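PDB 1L1Q: adenine phosphoribosyltransferase from Giardia intestinalis, which catalyses the transfer of a phosphoribosyl group from PRPP to adenine to form AMP, the purine salvage step of adenine phosphoribosyltransferases. Local coordinates for residues L114-L122 and A136-K146. Sequence-based numbering, arbitrary orientation.
Sequences LGPHDVVLL and AIELCETAGVK
Leu122 CG and Cys140 SG are each anti to their own carbonyl carbon (chi1 -83° and -70°), and both side chains lie in the gap between strand and helix. The two methyls of Leu122 then divide the work. Leu122 CD2 lies 3.9 Å from Cys140 SG and also meets the methyl of Ala136. Leu122 CD1 reaches Ile137 CG1 at 3.7 Å, and the side chains of Leu122 and Ile137 cross at about a right angle. Leu114 CD1 touches Cys140 SG at 4.0 Å. In Val145, CG1 stands anti to the backbone N (chi1 -177°) and packs on Asp118 O, and CG2 meets Leu114 CB and Val120 CG2. Past the helix, Gly144 has positive phi and closes a Schellman motif, with Val145 N bonded to Cys140 O. Gly144 CA lies 4.3 Å from Gly115 CA, so the backbones touch closely. Pro116 CA makes a 3.2 Å CH...O contact with Gly144 O. No direct hydrogen bond joins the segments. One water bridges them instead, accepting from Lys146 N at 2.9 Å and donating to Pro116 O and Asp118 O. Asp118 OD2 takes Gly115 N with its anti lone pair across the type I turn, and OD1 pairs with Lys56. This is the alpha/beta packing of the phosphoribosyltransferase core: helix 136-142 runs nearly antiparallel to strand 120-122, part of strand 120-124, which lies between parallel strands 56-60 and 150-154, whose Ile60 and Ile152 also touch the helix.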
# COMPACT_ATOMS: atom_id res chain seq x y z
N LEU A 114 -0.02 17.21 6.25
CA LEU A 114 1.17 17.42 7.07
C LEU A 114 1.40 18.89 7.37
O LEU A 114 1.00 19.76 6.60
CB LEU A 114 2.42 16.88 6.35
CG LEU A 114 2.44 15.39 5.96
CD1 LEU A 114 3.72 15.07 5.22
CD2 LEU A 114 2.32 14.53 7.20
N GLY A 115 2.06 19.14 8.49
CA GLY A 115 2.33 20.50 8.91
C GLY A 115 3.25 20.54 10.10
O GLY A 115 3.73 19.50 10.56
N PRO A 116 3.51 21.75 10.64
CA PRO A 116 4.38 22.06 11.78
C PRO A 116 4.23 21.19 13.03
O PRO A 116 5.21 20.95 13.73
CB PRO A 116 4.05 23.53 12.06
CG PRO A 116 3.76 24.06 10.70
CD PRO A 116 2.90 22.98 10.10
N HIS A 117 3.02 20.74 13.33
CA HIS A 117 2.79 19.91 14.52
C HIS A 117 3.18 18.43 14.36
O HIS A 117 3.28 17.71 15.36
CB HIS A 117 1.31 19.97 14.91
CG HIS A 117 0.83 21.35 15.22
ND1 HIS A 117 1.28 22.06 16.31
CD2 HIS A 117 -0.03 22.17 14.56
CE1 HIS A 117 0.73 23.26 16.31
NE2 HIS A 117 -0.07 23.35 15.26
N ASP A 118 3.41 17.98 13.14
CA ASP A 118 3.73 16.57 12.89
C ASP A 118 5.14 16.06 13.16
O ASP A 118 6.12 16.76 12.96
CB ASP A 118 3.37 16.22 11.43
CG ASP A 118 1.86 16.23 11.18
OD1 ASP A 118 1.14 15.47 11.86
OD2 ASP A 118 1.40 16.98 10.30
N VAL A 119 5.21 14.82 13.65
CA VAL A 119 6.48 14.13 13.86
C VAL A 119 6.28 12.96 12.90
O VAL A 119 5.50 12.05 13.15
CB VAL A 119 6.64 13.65 15.32
CG1 VAL A 119 7.96 12.90 15.47
CG2 VAL A 119 6.63 14.86 16.27
N VAL A 120 6.99 13.02 11.78
CA VAL A 120 6.85 12.03 10.73
C VAL A 120 7.81 10.86 10.69
O VAL A 120 9.02 11.02 10.86
CB VAL A 120 6.94 12.73 9.33
CG1 VAL A 120 7.04 11.69 8.23
CG2 VAL A 120 5.75 13.63 9.12
N LEU A 121 7.26 9.68 10.46
CA LEU A 121 8.07 8.49 10.27
C LEU A 121 7.94 8.21 8.77
O LEU A 121 6.87 7.81 8.31
CB LEU A 121 7.54 7.28 11.05
CG LEU A 121 8.25 5.97 10.71
CD1 LEU A 121 9.78 6.15 10.87
CD2 LEU A 121 7.75 4.84 11.62
N LEU A 122 8.99 8.47 8.02
CA LEU A 122 8.97 8.19 6.59
C LEU A 122 9.28 6.72 6.42
O LEU A 122 10.18 6.20 7.06
CB LEU A 122 10.05 9.00 5.86
CG LEU A 122 9.78 10.45 5.47
CD1 LEU A 122 11.06 11.06 4.92
CD2 LEU A 122 8.67 10.50 4.44
N ALA A 136 11.70 12.96 -0.57
CA ALA A 136 10.57 12.82 0.35
C ALA A 136 10.71 13.73 1.57
O ALA A 136 9.72 14.31 2.02
CB ALA A 136 10.42 11.36 0.79
N ILE A 137 11.92 13.83 2.10
CA ILE A 137 12.19 14.68 3.25
C ILE A 137 11.90 16.11 2.84
O ILE A 137 11.27 16.87 3.58
CB ILE A 137 13.67 14.58 3.69
CG1 ILE A 137 14.01 13.13 4.03
CG2 ILE A 137 13.93 15.51 4.89
CD1 ILE A 137 15.50 12.87 4.19
N GLU A 138 12.36 16.47 1.65
CA GLU A 138 12.15 17.81 1.13
C GLU A 138 10.67 18.14 1.08
O GLU A 138 10.25 19.19 1.54
CB GLU A 138 12.78 17.94 -0.26
CG GLU A 138 14.30 17.79 -0.24
CD GLU A 138 14.93 17.77 -1.63
OE1 GLU A 138 16.18 17.73 -1.72
OE2 GLU A 138 14.18 17.80 -2.64
N LEU A 139 9.88 17.22 0.51
CA LEU A 139 8.44 17.43 0.42
C LEU A 139 7.81 17.66 1.78
O LEU A 139 6.99 18.56 1.96
CB LEU A 139 7.75 16.23 -0.24
CG LEU A 139 7.44 16.23 -1.73
CD1 LEU A 139 6.54 15.05 -2.03
CD2 LEU A 139 6.74 17.51 -2.13
N CYS A 140 8.16 16.81 2.75
CA CYS A 140 7.61 16.94 4.08
C CYS A 140 7.94 18.31 4.67
O CYS A 140 7.10 18.96 5.27
CB CYS A 140 8.16 15.84 5.00
SG CYS A 140 7.53 14.18 4.61
N GLU A 141 9.18 18.74 4.46
CA GLU A 141 9.59 20.04 4.98
C GLU A 141 8.87 21.19 4.29
O GLU A 141 8.51 22.18 4.94
CB GLU A 141 11.12 20.16 4.89
CG GLU A 141 11.82 19.17 5.82
CD GLU A 141 13.34 19.14 5.68
OE1 GLU A 141 13.99 18.53 6.56
OE2 GLU A 141 13.88 19.71 4.71
N THR A 142 8.63 21.08 2.98
CA THR A 142 7.92 22.15 2.29
C THR A 142 6.48 22.23 2.79
O THR A 142 5.88 23.30 2.79
CB THR A 142 7.91 21.95 0.77
OG1 THR A 142 7.28 20.70 0.46
CG2 THR A 142 9.33 21.93 0.22
N ALA A 143 5.93 21.09 3.22
CA ALA A 143 4.56 21.02 3.74
C ALA A 143 4.49 21.57 5.16
O ALA A 143 3.40 21.71 5.74
CB ALA A 143 4.06 19.58 3.73
N GLY A 144 5.66 21.86 5.74
CA GLY A 144 5.68 22.43 7.07
C GLY A 144 6.28 21.59 8.19
O GLY A 144 6.40 22.08 9.31
N VAL A 145 6.66 20.34 7.90
CA VAL A 145 7.24 19.50 8.95
C VAL A 145 8.64 19.99 9.28
O VAL A 145 9.42 20.29 8.38
CB VAL A 145 7.32 18.02 8.52
CG1 VAL A 145 7.86 17.16 9.66
CG2 VAL A 145 5.95 17.52 8.08
N LYS A 146 8.96 20.07 10.57
CA LYS A 146 10.28 20.54 10.99
C LYS A 146 11.36 19.48 10.79
O LYS A 146 11.15 18.29 11.06
CB LYS A 146 10.24 20.96 12.46
CG LYS A 146 9.27 22.08 12.75
CD LYS A 146 9.24 22.37 14.24
CE LYS A 146 8.23 23.45 14.61
NZ LYS A 146 8.15 23.59 16.10
O HOH W 1 7.19 19.39 12.74